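Local atomic coordinates of putative oxidoreductase (PDB entry 2ISM), a protein that is a putative oxidoreductase of the glucose/sorbosone dehydrogenase family, built as a beta-propeller of four-stranded antiparallel sheets and binding a calcium ion. Residues Glu159-Leu164 / Tyr243-Val248; Asp125-Arg130 / Ala165-Lys170; Glu233-Val238 / Arg258-Phe263; Val150-Val155 / Lys170-Thr175. One frame throughout, in Å; residues are numbered along the deposited sequence.

Contact 1. Residues Glu159-Leu164 / Tyr243-Val248; sequences ELAQDL and YGWPRV. With CA (calcium ion), chain E.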
loop_
_atom_site.group_PDB
_atom_site.type_symbol
_atom_site.label_atom_id
_atom_site.label_comp_id
_atom_site.label_asym_id
_atom_site.label_seq_id
_atom_site.Cartn_x
_atom_site.Cartn_y
_atom_site.Cartn_z
ATOM N N GLU B 159 -22.655 -15.156 29.687
ATOM C CA GLU B 159 -22.432 -16.601 29.724
ATOM C C GLU B 159 -22.626 -17.309 28.385
ATOM O O GLU B 159 -22.147 -18.430 28.197
ATOM C CB GLU B 159 -23.331 -17.256 30.774
ATOM C CG GLU B 159 -22.849 -17.063 32.202
ATOM C CD GLU B 159 -21.407 -17.502 32.391
ATOM O OE1 GLU B 159 -21.075 -18.652 32.025
ATOM O OE2 GLU B 159 -20.604 -16.696 32.908
ATOM N N LEU B 160 -23.326 -16.672 27.454
ATOM C CA LEU B 160 -23.542 -17.295 26.154
ATOM C C LEU B 160 -22.222 -17.545 25.430
ATOM O O LEU B 160 -22.067 -18.556 24.746
ATOM C CB LEU B 160 -24.439 -16.416 25.274
ATOM C CG LEU B 160 -25.873 -16.174 25.754
ATOM C CD1 LEU B 160 -26.628 -15.360 24.712
ATOM C CD2 LEU B 160 -26.571 -17.503 25.991
ATOM N N ALA B 161 -21.273 -16.626 25.594
ATOM C CA ALA B 161 -19.972 -16.727 24.928
ATOM C C ALA B 161 -19.222 -18.026 25.189
ATOM O O ALA B 161 -18.499 -18.514 24.319
ATOM C CB ALA B 161 -19.095 -15.549 25.320
ATOM N N GLN B 162 -19.386 -18.576 26.390
ATOM C CA GLN B 162 -18.707 -19.815 26.777
ATOM C C GLN B 162 -19.547 -21.060 26.503
ATOM O O GLN B 162 -19.070 -22.187 26.637
ATOM C CB GLN B 162 -18.355 -19.770 28.268
ATOM C CG GLN B 162 -17.286 -18.755 28.640
ATOM C CD GLN B 162 -15.956 -19.053 27.978
ATOM O OE1 GLN B 162 -15.501 -20.196 27.967
ATOM N NE2 GLN B 162 -15.321 -18.022 27.432
ATOM N N ASP B 163 -20.799 -20.848 26.115
ATOM C CA ASP B 163 -21.727 -21.938 25.844
ATOM C C ASP B 163 -21.633 -22.417 24.392
ATOM O O ASP B 163 -22.085 -21.732 23.476
ATOM C CB ASP B 163 -23.149 -21.456 26.158
ATOM C CG ASP B 163 -24.188 -22.558 26.066
ATOM O OD1 ASP B 163 -23.838 -23.711 25.725
ATOM O OD2 ASP B 163 -25.372 -22.259 26.337
ATOM N N LEU B 164 -21.051 -23.593 24.178
ATOM C CA LEU B 164 -20.931 -24.123 22.821
ATOM C C LEU B 164 -22.286 -24.367 22.163
ATOM O O LEU B 164 -22.371 -24.496 20.941
ATOM C CB LEU B 164 -20.126 -25.425 22.816
ATOM C CG LEU B 164 -18.617 -25.282 23.017
ATOM C CD1 LEU B 164 -17.970 -26.659 23.023
ATOM C CD2 LEU B 164 -18.031 -24.421 21.906
ATOM N N TYR B 243 -11.595 -17.293 23.461
ATOM C CA TYR B 243 -10.976 -16.025 23.783
ATOM C C TYR B 243 -11.295 -15.379 25.120
ATOM O O TYR B 243 -11.213 -14.174 25.268
ATOM C CB TYR B 243 -11.164 -15.073 22.597
ATOM C CG TYR B 243 -10.349 -15.586 21.426
ATOM C CD1 TYR B 243 -9.034 -15.158 21.226
ATOM C CD2 TYR B 243 -10.822 -16.638 20.640
ATOM C CE1 TYR B 243 -8.207 -15.778 20.284
ATOM C CE2 TYR B 243 -10.003 -17.267 19.699
ATOM C CZ TYR B 243 -8.696 -16.836 19.532
ATOM O OH TYR B 243 -7.875 -17.497 18.644
ATOM N N GLY B 244 -11.651 -16.202 26.097
ATOM C CA GLY B 244 -11.862 -15.711 27.451
ATOM C C GLY B 244 -13.093 -15.006 27.982
ATOM O O GLY B 244 -13.370 -15.134 29.172
ATOM N N TRP B 245 -13.820 -14.254 27.162
ATOM C CA TRP B 245 -14.999 -13.563 27.683
ATOM C C TRP B 245 -16.064 -14.558 28.147
ATOM O O TRP B 245 -16.375 -15.513 27.438
ATOM C CB TRP B 245 -15.593 -12.633 26.613
ATOM C CG TRP B 245 -16.796 -11.867 27.095
ATOM C CD1 TRP B 245 -18.103 -12.087 26.759
ATOM C CD2 TRP B 245 -16.798 -10.769 28.022
ATOM N NE1 TRP B 245 -18.920 -11.194 27.420
ATOM C CE2 TRP B 245 -18.145 -10.377 28.200
ATOM C CE3 TRP B 245 -15.793 -10.081 28.719
ATOM C CZ2 TRP B 245 -18.513 -9.322 29.050
ATOM C CZ3 TRP B 245 -16.159 -9.033 29.565
ATOM C CH2 TRP B 245 -17.510 -8.665 29.722
ATOM N N PRO B 246 -16.635 -14.354 29.354
ATOM C CA PRO B 246 -16.389 -13.272 30.317
ATOM C C PRO B 246 -15.449 -13.691 31.453
ATOM O O PRO B 246 -15.280 -12.957 32.428
ATOM C CB PRO B 246 -17.782 -12.971 30.836
ATOM C CG PRO B 246 -18.345 -14.348 30.974
ATOM C CD PRO B 246 -17.886 -15.060 29.698
ATOM N N ARG B 247 -14.850 -14.870 31.323
ATOM C CA ARG B 247 -13.937 -15.394 32.336
ATOM C C ARG B 247 -12.686 -14.531 32.442
ATOM O O ARG B 247 -12.165 -14.303 33.536
ATOM C CB ARG B 247 -13.513 -16.819 31.978
ATOM C CG ARG B 247 -14.644 -17.755 31.576
ATOM C CD ARG B 247 -15.354 -18.354 32.778
ATOM N NE ARG B 247 -16.141 -19.527 32.399
ATOM C CZ ARG B 247 -17.452 -19.527 32.172
ATOM N NH1 ARG B 247 -18.157 -18.410 32.289
ATOM N NH2 ARG B 247 -18.057 -20.651 31.815
ATOM N N VAL B 248 -12.209 -14.054 31.296
ATOM C CA VAL B 248 -11.000 -13.242 31.243
ATOM C C VAL B 248 -11.208 -11.918 30.519
ATOM O O VAL B 248 -11.932 -11.847 29.525
ATOM C CB VAL B 248 -9.870 -13.984 30.499
ATOM C CG1 VAL B 248 -8.526 -13.362 30.832
ATOM C CG2 VAL B 248 -9.899 -15.459 30.844
HETATM CA CA CA E . -10.646 -11.762 25.220
HETATM O O HOH W 1 -12.529 -11.089 27.176
HETATM O O HOH W 2 -8.973 -12.108 27.346
HETATM O O HOH W 3 -8.423 -12.616 23.807
HETATM O O HOH W 4 -12.858 -12.203 23.784
#

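Contact 2. Residues Asp125-Arg130 / Ala165-Lys170; sequences DGIPAR and ASLGGK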
loop_
_atom_site.group_PDB
_atom_site.type_symbol
_atom_site.label_atom_id
_atom_site.label_comp_id
_atom_site.label_asym_id
_atom_site.label_seq_id
_atom_site.Cartn_x
_atom_site.Cartn_y
_atom_site.Cartn_z
ATOM N N ASP B 125 -30.349 -18.847 10.631
ATOM C CA ASP B 125 -31.317 -18.140 11.460
ATOM C C ASP B 125 -31.139 -18.488 12.939
ATOM O O ASP B 125 -30.533 -19.504 13.278
ATOM C CB ASP B 125 -32.738 -18.523 11.006
ATOM C CG ASP B 125 -33.764 -17.447 11.308
ATOM O OD1 ASP B 125 -33.390 -16.422 11.915
ATOM O OD2 ASP B 125 -34.947 -17.626 10.934
ATOM N N GLY B 126 -31.656 -17.634 13.820
ATOM C CA GLY B 126 -31.578 -17.929 15.241
ATOM C C GLY B 126 -30.400 -17.417 16.043
ATOM O O GLY B 126 -30.190 -17.858 17.171
ATOM N N ILE B 127 -29.613 -16.509 15.479
ATOM C CA ILE B 127 -28.492 -15.962 16.231
ATOM C C ILE B 127 -29.130 -15.076 17.301
ATOM O O ILE B 127 -30.086 -14.348 17.024
ATOM C CB ILE B 127 -27.571 -15.113 15.334
ATOM C CG1 ILE B 127 -26.983 -15.988 14.225
ATOM C CG2 ILE B 127 -26.461 -14.493 16.176
ATOM C CD1 ILE B 127 -26.213 -15.210 13.174
ATOM N N PRO B 128 -28.623 -15.138 18.540
ATOM C CA PRO B 128 -29.187 -14.322 19.618
ATOM C C PRO B 128 -29.353 -12.826 19.341
ATOM O O PRO B 128 -28.528 -12.194 18.681
ATOM C CB PRO B 128 -28.227 -14.577 20.781
ATOM C CG PRO B 128 -27.783 -15.985 20.542
ATOM C CD PRO B 128 -27.542 -16.004 19.050
ATOM N N ALA B 129 -30.443 -12.282 19.870
ATOM C CA ALA B 129 -30.765 -10.864 19.784
ATOM C C ALA B 129 -31.703 -10.608 20.957
ATOM O O ALA B 129 -32.430 -11.506 21.373
ATOM C CB ALA B 129 -31.466 -10.546 18.471
ATOM N N ARG B 130 -31.674 -9.400 21.507
ATOM C CA ARG B 130 -32.551 -9.057 22.625
ATOM C C ARG B 130 -33.203 -7.708 22.343
ATOM O O ARG B 130 -32.712 -6.939 21.521
ATOM C CB ARG B 130 -31.762 -9.020 23.940
ATOM C CG ARG B 130 -31.369 -10.407 24.466
ATOM C CD ARG B 130 -32.603 -11.287 24.664
ATOM N NE ARG B 130 -32.282 -12.647 25.089
ATOM C CZ ARG B 130 -33.151 -13.658 25.075
ATOM N NH1 ARG B 130 -34.395 -13.463 24.653
ATOM N NH2 ARG B 130 -32.782 -14.864 25.489
ATOM N N ALA B 165 -23.339 -24.427 22.974
ATOM C CA ALA B 165 -24.687 -24.657 22.466
ATOM C C ALA B 165 -25.346 -23.369 21.976
ATOM O O ALA B 165 -26.412 -23.407 21.350
ATOM C CB ALA B 165 -25.548 -25.307 23.546
ATOM N N SER B 166 -24.716 -22.232 22.262
ATOM C CA SER B 166 -25.244 -20.937 21.840
ATOM C C SER B 166 -24.468 -20.348 20.664
ATOM O O SER B 166 -23.246 -20.451 20.610
ATOM C CB SER B 166 -25.207 -19.946 23.008
ATOM O OG SER B 166 -25.573 -18.645 22.575
ATOM N N LEU B 167 -25.182 -19.728 19.728
ATOM C CA LEU B 167 -24.540 -19.109 18.570
ATOM C C LEU B 167 -24.012 -17.712 18.923
ATOM O O LEU B 167 -23.407 -17.046 18.080
ATOM C CB LEU B 167 -25.534 -18.980 17.405
ATOM C CG LEU B 167 -26.076 -20.241 16.727
ATOM C CD1 LEU B 167 -27.123 -19.847 15.690
ATOM C CD2 LEU B 167 -24.930 -21.003 16.073
ATOM N N GLY B 168 -24.247 -17.276 20.162
ATOM C CA GLY B 168 -23.811 -15.952 20.587
ATOM C C GLY B 168 -22.425 -15.862 21.209
ATOM O O GLY B 168 -21.978 -16.784 21.893
ATOM N N GLY B 169 -21.749 -14.739 20.975
ATOM C CA GLY B 169 -20.410 -14.536 21.507
ATOM C C GLY B 169 -19.445 -15.472 20.808
ATOM O O GLY B 169 -18.529 -16.014 21.422
ATOM N N LYS B 170 -19.651 -15.637 19.505
ATOM C CA LYS B 170 -18.850 -16.546 18.695
ATOM C C LYS B 170 -18.413 -15.959 17.368
ATOM O O LYS B 170 -18.784 -14.849 16.993
ATOM C CB LYS B 170 -19.678 -17.790 18.338
ATOM C CG LYS B 170 -20.386 -18.501 19.487
ATOM C CD LYS B 170 -19.409 -19.251 20.377
ATOM C CE LYS B 170 -20.146 -20.209 21.305
ATOM N NZ LYS B 170 -21.098 -19.504 22.214
#

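Contact 3. Residues Glu233-Val238 / Arg258-Phe263; sequences EVNLIV and RDPLYF. With CA (calcium ion), chain E.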
loop_
_atom_site.group_PDB
_atom_site.type_symbol
_atom_site.label_atom_id
_atom_site.label_comp_id
_atom_site.label_asym_id
_atom_site.label_seq_id
_atom_site.Cartn_x
_atom_site.Cartn_y
_atom_site.Cartn_z
ATOM N N GLU B 233 -9.964 -5.201 22.202
ATOM C CA GLU B 233 -8.842 -5.975 21.702
ATOM C C GLU B 233 -8.842 -6.401 20.248
ATOM O O GLU B 233 -9.819 -6.237 19.522
ATOM C CB GLU B 233 -8.729 -7.225 22.567
ATOM C CG GLU B 233 -10.103 -7.793 22.888
ATOM C CD GLU B 233 -10.067 -9.096 23.650
ATOM O OE1 GLU B 233 -9.650 -9.105 24.828
ATOM O OE2 GLU B 233 -10.470 -10.116 23.061
ATOM N N VAL B 234 -7.697 -6.941 19.843
ATOM C CA VAL B 234 -7.498 -7.492 18.515
ATOM C C VAL B 234 -6.999 -8.892 18.837
ATOM O O VAL B 234 -6.037 -9.054 19.598
ATOM C CB VAL B 234 -6.416 -6.756 17.712
ATOM C CG1 VAL B 234 -6.176 -7.492 16.394
ATOM C CG2 VAL B 234 -6.845 -5.320 17.446
ATOM N N ASN B 235 -7.664 -9.895 18.276
ATOM C CA ASN B 235 -7.308 -11.286 18.521
ATOM C C ASN B 235 -6.855 -12.012 17.261
ATOM O O ASN B 235 -7.277 -11.685 16.149
ATOM C CB ASN B 235 -8.510 -12.045 19.108
ATOM C CG ASN B 235 -8.940 -11.520 20.461
ATOM O OD1 ASN B 235 -10.040 -10.982 20.618
ATOM N ND2 ASN B 235 -8.079 -11.680 21.453
ATOM N N LEU B 236 -5.980 -12.994 17.450
ATOM C CA LEU B 236 -5.500 -13.833 16.363
ATOM C C LEU B 236 -6.367 -15.070 16.564
ATOM O O LEU B 236 -6.187 -15.814 17.533
ATOM C CB LEU B 236 -4.016 -14.173 16.551
ATOM C CG LEU B 236 -3.373 -15.145 15.554
ATOM C CD1 LEU B 236 -3.661 -14.700 14.133
ATOM C CD2 LEU B 236 -1.865 -15.202 15.797
ATOM N N ILE B 237 -7.319 -15.272 15.660
ATOM C CA ILE B 237 -8.265 -16.380 15.762
ATOM C C ILE B 237 -7.775 -17.716 15.218
ATOM O O ILE B 237 -7.372 -17.819 14.060
ATOM C CB ILE B 237 -9.599 -16.027 15.037
ATOM C CG1 ILE B 237 -10.116 -14.662 15.514
ATOM C CG2 ILE B 237 -10.649 -17.102 15.306
ATOM C CD1 ILE B 237 -10.456 -14.603 16.982
ATOM N N VAL B 238 -7.821 -18.741 16.066
ATOM C CA VAL B 238 -7.421 -20.087 15.664
ATOM C C VAL B 238 -8.651 -20.970 15.826
ATOM O O VAL B 238 -9.488 -20.717 16.691
ATOM C CB VAL B 238 -6.269 -20.649 16.547
ATOM C CG1 VAL B 238 -5.043 -19.754 16.442
ATOM C CG2 VAL B 238 -6.720 -20.775 17.993
ATOM N N ARG B 258 -7.158 -17.821 25.227
ATOM C CA ARG B 258 -6.126 -17.156 24.446
ATOM C C ARG B 258 -6.123 -15.642 24.630
ATOM O O ARG B 258 -7.167 -14.993 24.526
ATOM C CB ARG B 258 -6.304 -17.508 22.969
ATOM C CG ARG B 258 -6.382 -19.007 22.714
ATOM C CD ARG B 258 -6.470 -19.314 21.235
ATOM N NE ARG B 258 -5.237 -18.974 20.523
ATOM C CZ ARG B 258 -4.172 -19.766 20.440
ATOM N NH1 ARG B 258 -4.175 -20.957 21.023
ATOM N NH2 ARG B 258 -3.101 -19.370 19.762
ATOM N N ASP B 259 -4.942 -15.087 24.905
ATOM C CA ASP B 259 -4.801 -13.648 25.103
ATOM C C ASP B 259 -4.896 -12.913 23.777
ATOM O O ASP B 259 -4.639 -13.478 22.713
ATOM C CB ASP B 259 -3.447 -13.296 25.733
ATOM C CG ASP B 259 -3.275 -13.857 27.127
ATOM O OD1 ASP B 259 -4.266 -13.904 27.886
ATOM O OD2 ASP B 259 -2.135 -14.235 27.466
ATOM N N PRO B 260 -5.275 -11.633 23.823
ATOM C CA PRO B 260 -5.374 -10.872 22.578
ATOM C C PRO B 260 -3.990 -10.502 22.055
ATOM O O PRO B 260 -3.015 -10.459 22.811
ATOM C CB PRO B 260 -6.184 -9.646 22.990
ATOM C CG PRO B 260 -5.810 -9.464 24.428
ATOM C CD PRO B 260 -5.844 -10.876 24.950
ATOM N N LEU B 261 -3.911 -10.265 20.751
ATOM C CA LEU B 261 -2.667 -9.864 20.111
ATOM C C LEU B 261 -2.316 -8.486 20.659
ATOM O O LEU B 261 -1.145 -8.139 20.828
ATOM C CB LEU B 261 -2.862 -9.778 18.601
ATOM C CG LEU B 261 -1.785 -9.035 17.807
ATOM C CD1 LEU B 261 -0.472 -9.795 17.868
ATOM C CD2 LEU B 261 -2.248 -8.875 16.371
ATOM N N TYR B 262 -3.354 -7.702 20.931
ATOM C CA TYR B 262 -3.188 -6.361 21.465
ATOM C C TYR B 262 -4.493 -5.927 22.110
ATOM O O TYR B 262 -5.573 -6.343 21.684
ATOM C CB TYR B 262 -2.836 -5.382 20.340
ATOM C CG TYR B 262 -2.359 -4.034 20.834
ATOM C CD1 TYR B 262 -1.051 -3.860 21.277
ATOM C CD2 TYR B 262 -3.224 -2.942 20.888
ATOM C CE1 TYR B 262 -0.614 -2.634 21.764
ATOM C CE2 TYR B 262 -2.800 -1.711 21.373
ATOM C CZ TYR B 262 -1.493 -1.564 21.810
ATOM O OH TYR B 262 -1.068 -0.352 22.298
ATOM N N PHE B 263 -4.396 -5.104 23.148
ATOM C CA PHE B 263 -5.587 -4.589 23.805
ATOM C C PHE B 263 -5.287 -3.210 24.371
ATOM O O PHE B 263 -4.150 -2.907 24.730
ATOM C CB PHE B 263 -6.085 -5.536 24.909
ATOM C CG PHE B 263 -5.188 -5.616 26.112
ATOM C CD1 PHE B 263 -4.060 -6.432 26.107
ATOM C CD2 PHE B 263 -5.487 -4.894 27.265
ATOM C CE1 PHE B 263 -3.243 -6.532 27.233
ATOM C CE2 PHE B 263 -4.678 -4.984 28.395
ATOM C CZ PHE B 263 -3.554 -5.807 28.379
HETATM CA CA CA E . -10.646 -11.762 25.220
HETATM O O HOH W 5 -4.397 -16.544 19.335
HETATM O O HOH W 6 -4.818 -13.358 19.905
HETATM O O HOH W 3 -8.423 -12.616 23.807
HETATM O O HOH W 2 -8.973 -12.108 27.346
HETATM O O HOH W 4 -12.858 -12.203 23.784
HETATM O O HOH W 1 -12.529 -11.089 27.176
#

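Contact 4. Residues Val150-Val155 / Lys170-Thr175; sequences VTTGEV and KILRLT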
loop_
_atom_site.group_PDB
_atom_site.type_symbol
_atom_site.label_atom_id
_atom_site.label_comp_id
_atom_site.label_asym_id
_atom_site.label_seq_id
_atom_site.Cartn_x
_atom_site.Cartn_y
_atom_site.Cartn_z
ATOM N N VAL B 150 -18.744 -15.414 10.349
ATOM C CA VAL B 150 -19.755 -14.546 10.960
ATOM C C VAL B 150 -19.450 -14.246 12.423
ATOM O O VAL B 150 -19.241 -15.171 13.205
ATOM C CB VAL B 150 -21.138 -15.238 10.917
ATOM C CG1 VAL B 150 -22.225 -14.282 11.392
ATOM C CG2 VAL B 150 -21.417 -15.753 9.504
ATOM N N THR B 151 -19.431 -12.968 12.805
ATOM C CA THR B 151 -19.186 -12.630 14.202
ATOM C C THR B 151 -20.536 -12.380 14.868
ATOM O O THR B 151 -21.456 -11.859 14.237
ATOM C CB THR B 151 -18.290 -11.365 14.371
ATOM O OG1 THR B 151 -19.014 -10.191 13.983
ATOM C CG2 THR B 151 -17.033 -11.480 13.523
ATOM N N THR B 152 -20.662 -12.778 16.131
ATOM C CA THR B 152 -21.911 -12.586 16.870
ATOM C C THR B 152 -21.619 -12.097 18.282
ATOM O O THR B 152 -20.564 -12.400 18.846
ATOM C CB THR B 152 -22.721 -13.895 16.983
ATOM O OG1 THR B 152 -22.050 -14.803 17.868
ATOM C CG2 THR B 152 -22.879 -14.546 15.616
ATOM N N GLY B 153 -22.555 -11.340 18.849
ATOM C CA GLY B 153 -22.381 -10.831 20.198
ATOM C C GLY B 153 -23.140 -11.710 21.169
ATOM O O GLY B 153 -23.945 -12.541 20.739
ATOM N N GLU B 154 -22.888 -11.554 22.466
ATOM C CA GLU B 154 -23.597 -12.363 23.456
ATOM C C GLU B 154 -24.804 -11.638 24.048
ATOM O O GLU B 154 -25.261 -11.960 25.142
ATOM C CB GLU B 154 -22.644 -12.844 24.571
ATOM C CG GLU B 154 -21.512 -11.898 24.950
ATOM C CD GLU B 154 -21.982 -10.640 25.657
ATOM O OE1 GLU B 154 -21.539 -10.409 26.803
ATOM O OE2 GLU B 154 -22.786 -9.882 25.072
ATOM N N VAL B 155 -25.318 -10.670 23.292
ATOM C CA VAL B 155 -26.494 -9.881 23.661
ATOM C C VAL B 155 -26.615 -9.480 25.129
ATOM O O VAL B 155 -27.713 -9.450 25.684
ATOM C CB VAL B 155 -27.793 -10.605 23.225
ATOM C CG1 VAL B 155 -27.738 -10.882 21.731
ATOM C CG2 VAL B 155 -27.974 -11.912 24.008
ATOM N N LYS B 170 -19.651 -15.637 19.505
ATOM C CA LYS B 170 -18.850 -16.546 18.695
ATOM C C LYS B 170 -18.413 -15.959 17.368
ATOM O O LYS B 170 -18.784 -14.849 16.993
ATOM C CB LYS B 170 -19.678 -17.790 18.338
ATOM C CG LYS B 170 -20.386 -18.501 19.487
ATOM C CD LYS B 170 -19.409 -19.251 20.377
ATOM C CE LYS B 170 -20.146 -20.209 21.305
ATOM N NZ LYS B 170 -21.098 -19.504 22.214
ATOM N N ILE B 171 -17.592 -16.740 16.676
ATOM C CA ILE B 171 -17.196 -16.441 15.314
ATOM C C ILE B 171 -17.603 -17.769 14.688
ATOM O O ILE B 171 -17.155 -18.837 15.123
ATOM C CB ILE B 171 -15.684 -16.205 15.122
ATOM C CG1 ILE B 171 -15.305 -14.820 15.655
ATOM C CG2 ILE B 171 -15.341 -16.269 13.631
ATOM C CD1 ILE B 171 -13.840 -14.449 15.433
ATOM N N LEU B 172 -18.493 -17.707 13.707
ATOM C CA LEU B 172 -18.979 -18.907 13.049
ATOM C C LEU B 172 -18.348 -19.047 11.678
ATOM O O LEU B 172 -17.909 -18.060 11.092
ATOM C CB LEU B 172 -20.505 -18.829 12.898
ATOM C CG LEU B 172 -21.290 -18.325 14.121
ATOM C CD1 LEU B 172 -22.756 -18.127 13.749
ATOM C CD2 LEU B 172 -21.152 -19.310 15.265
ATOM N N ARG B 173 -18.295 -20.277 11.172
ATOM C CA ARG B 173 -17.749 -20.519 9.842
ATOM C C ARG B 173 -18.677 -21.480 9.108
ATOM O O ARG B 173 -18.925 -22.596 9.563
ATOM C CB ARG B 173 -16.343 -21.108 9.902
ATOM C CG ARG B 173 -15.680 -21.119 8.533
ATOM C CD ARG B 173 -14.288 -21.709 8.573
ATOM N NE ARG B 173 -14.321 -23.124 8.902
ATOM C CZ ARG B 173 -13.429 -24.005 8.467
ATOM N NH1 ARG B 173 -12.438 -23.611 7.683
ATOM N NH2 ARG B 173 -13.525 -25.279 8.818
ATOM N N LEU B 174 -19.184 -21.030 7.969
ATOM C CA LEU B 174 -20.126 -21.813 7.186
ATOM C C LEU B 174 -19.701 -21.920 5.726
ATOM O O LEU B 174 -18.805 -21.215 5.279
ATOM C CB LEU B 174 -21.491 -21.128 7.224
ATOM C CG LEU B 174 -21.974 -20.470 8.520
ATOM C CD1 LEU B 174 -23.202 -19.617 8.214
ATOM C CD2 LEU B 174 -22.299 -21.529 9.564
ATOM N N THR B 175 -20.357 -22.806 4.985
ATOM C CA THR B 175 -20.080 -22.921 3.563
ATOM C C THR B 175 -20.980 -21.813 3.020
ATOM O O THR B 175 -21.851 -21.314 3.739
ATOM C CB THR B 175 -20.565 -24.256 2.978
ATOM O OG1 THR B 175 -21.993 -24.329 3.087
ATOM C CG2 THR B 175 -19.929 -25.429 3.714
#

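Contact 1. Residues Glu159-Leu164 / Tyr243-Val248
Gln162 reaches across to the loop 243-248, and its side chain can be followed atom by atom across the contact. CB lies beside the guanidinium of Arg247, 3.7 Å from NH2. CG stands over the centre of one face of that guanidinium, 3.6 Å from Arg247 CZ, and also touches Pro246 CD. CD lies 3.6 Å from Trp245 O, with Arg247 CG also near. The chain bends at chi2 (-62°), which turns the amide toward the backbone carbonyl of Trp245, and NE2 donates to Trp245 O over 2.7 Å in a nearly straight bond. The oxygen lies in the plane of the amide, although the donor approaches from well above the carbonyl plane of Trp245. At the other end of the amide, OE1 accepts from Asn242 ND2, so both ends are held. Two long loops of neighbouring beta-propeller blades meet here, one between strands 148-151 and 170-174, the other between 232-237 and 262-264. The second has a cis peptide before Pro246, and its Tyr243 O binds the calcium ion at 2.5 Å. Arg247, covered on one face by Gln162, takes Glu159 at its edge: carboxylate and guanidinium are almost coplanar, and NH1 meets the syn lone pair of OE1 at 2.9 Å, forming a salt bridge. Deeper in, Ala161 CB packs against the edge of the Trp245 indole, 3.9 Å from CD1, while the indole NE1 donates to Glu154 OE1.

Contact 2. Residues Asp125-Arg130 / Ala165-Lys170
This is an apolar loop-to-strand contact between neighbouring propeller blades: the end of strand 117-127, outermost in its sheet, meets the loop that leads into strand 170-174 of the next. Leu167 points at the strand end. Its CD1 touches Ile127 CG1 at 4.1 Å, the two side chains crossing at about a right angle, and also lies against Gly126 O. Beside it the Pro128 ring rests on the loop backbone, with CD 3.9 Å from Leu167 CB and 3.7 Å from Gly168 N. The loop holds its own shape. Ser166 OG, turned anti to the backbone N (chi1 173°), accepts from Gly168 N at 3.1 Å to make an ST turn, and Lys170 NZ donates to both Ser166 O and Gly168 O, with Asp163 O as a further acceptor. The hydroxyl of Ser166 and the ammonium of Lys170 are thus engaged with backbone of their own loop, and what joins the two segments is van der Waals packing, which depends on shape rather than on directed bonds.

Contact 3. Residues Glu233-Val238 / Arg258-Phe263
Backbone hydrogen bonds join Val234 to Leu261 and Tyr262 in a classic beta bulge. Val234 N donates to Tyr262 O at 2.9 Å. In return Val234 O accepts two N-H groups, from Leu261 N at 2.7 Å and from Tyr262 N at 3.3 Å, both in its carbonyl plane. One carbonyl thus serves two successive residues of the antiparallel partner. Water carries the pairing on where direct backbone bonds between the segments stop: one molecule links Leu236 N to Asp259 O, and another links Leu236 O to Arg258 NE.

Metal binding occupies the Glu233 side chain. Its CG sits between the backbone N and the carbonyl carbon (chi1 40°) and the chain runs extended beyond, bringing both carboxylate oxygens to the calcium ion, OE2 at 2.7 Å and OE1 at 2.9 Å. Four waters and Tyr243 O complete the shell, and one of these waters also donates to Arg258 O.

Van der Waals packing supplies the rest. Glu233 CB rests against Pro260 CB at 3.5 Å, Val234 and Leu261 lie side by side, and Val238 CG2 stands over one face of the Arg258 guanidinium, toward its rim, 3.4 Å from NE.

Strand 262-264 is outermost in its four-stranded propeller blade, with 216-220 flanking 232-237 on its other side; Leu261 and Tyr262 also touch strand 301-312 of the following blade.

Contact 4. Residues Val150-Val155 / Lys170-Thr175
Thr152 OG1 is gripped by two backbone groups: it accepts from Lys170 N at 3.0 Å, with an angle of 157° at the hydrogen, and is hydrogen-bonded to Leu167 O in the loop before Lys170. The hydroxyl gets there because OG1 sits between the backbone N and the carbonyl carbon (chi1 70°), which leaves CG2 anti to the carbonyl carbon, 4.0 Å from Leu172 CD1. A side chain thus takes up the pairing just where strand 148-151 gives out. Thr152 N donates to Lys170 O, and from there the ladder is antiparallel. Val150 and Leu172 form a hydrogen-bonded pair, with Leu172 N reaching Val150 O at 2.7 Å and Val150 N returning the bond to Leu172 O. Between them Thr151 and Ile171 make a non-hydrogen-bonded pair. These are the two central strands of a four-stranded propeller blade, bordered by 140-142 and 196-199. On one face Val150 CB lies 4.1 Å from Leu172 CB, and Leu174 CD1 comes up to Val150 CG2; strands 92-98 and 117-127 of the preceding blade pack there. On the face with Thr151 and Ile171, Thr151 OG1 is hydrogen-bonded to Pro204 O and Arg139 N. In this buried setting Val150 and Leu172 pair with each other, Thr151 and Ile171 turn their backbone bonds outward to Arg139 and Tyr197, and the threonine hydroxyls bind backbone atoms, so that polarity is satisfied inside a largely apolar interior.

How the contacts relate
The four contacts follow the propeller from blade to blade. Contact 4 holds the middle of one blade; contact 2, its centre 8 Å away, ties that blade to the preceding one and shares Lys170 with contact 4. The centre of contact 1 lies about 13 Å from the centres of both, and contact 1 joins the same blade to the next, where contact 3 sits. Contacts 1 and 3 each give the calcium ion a ligand and share its four waters; Tyr243 OH also reaches Leu236 O at 2.6 Å. Contacts 3 and 4 touch where Ile237 CD1 meets Ile171 CD1 at 3.7 Å, whereas contacts 2 and 3 stay about 8 Å apart at their nearest atoms.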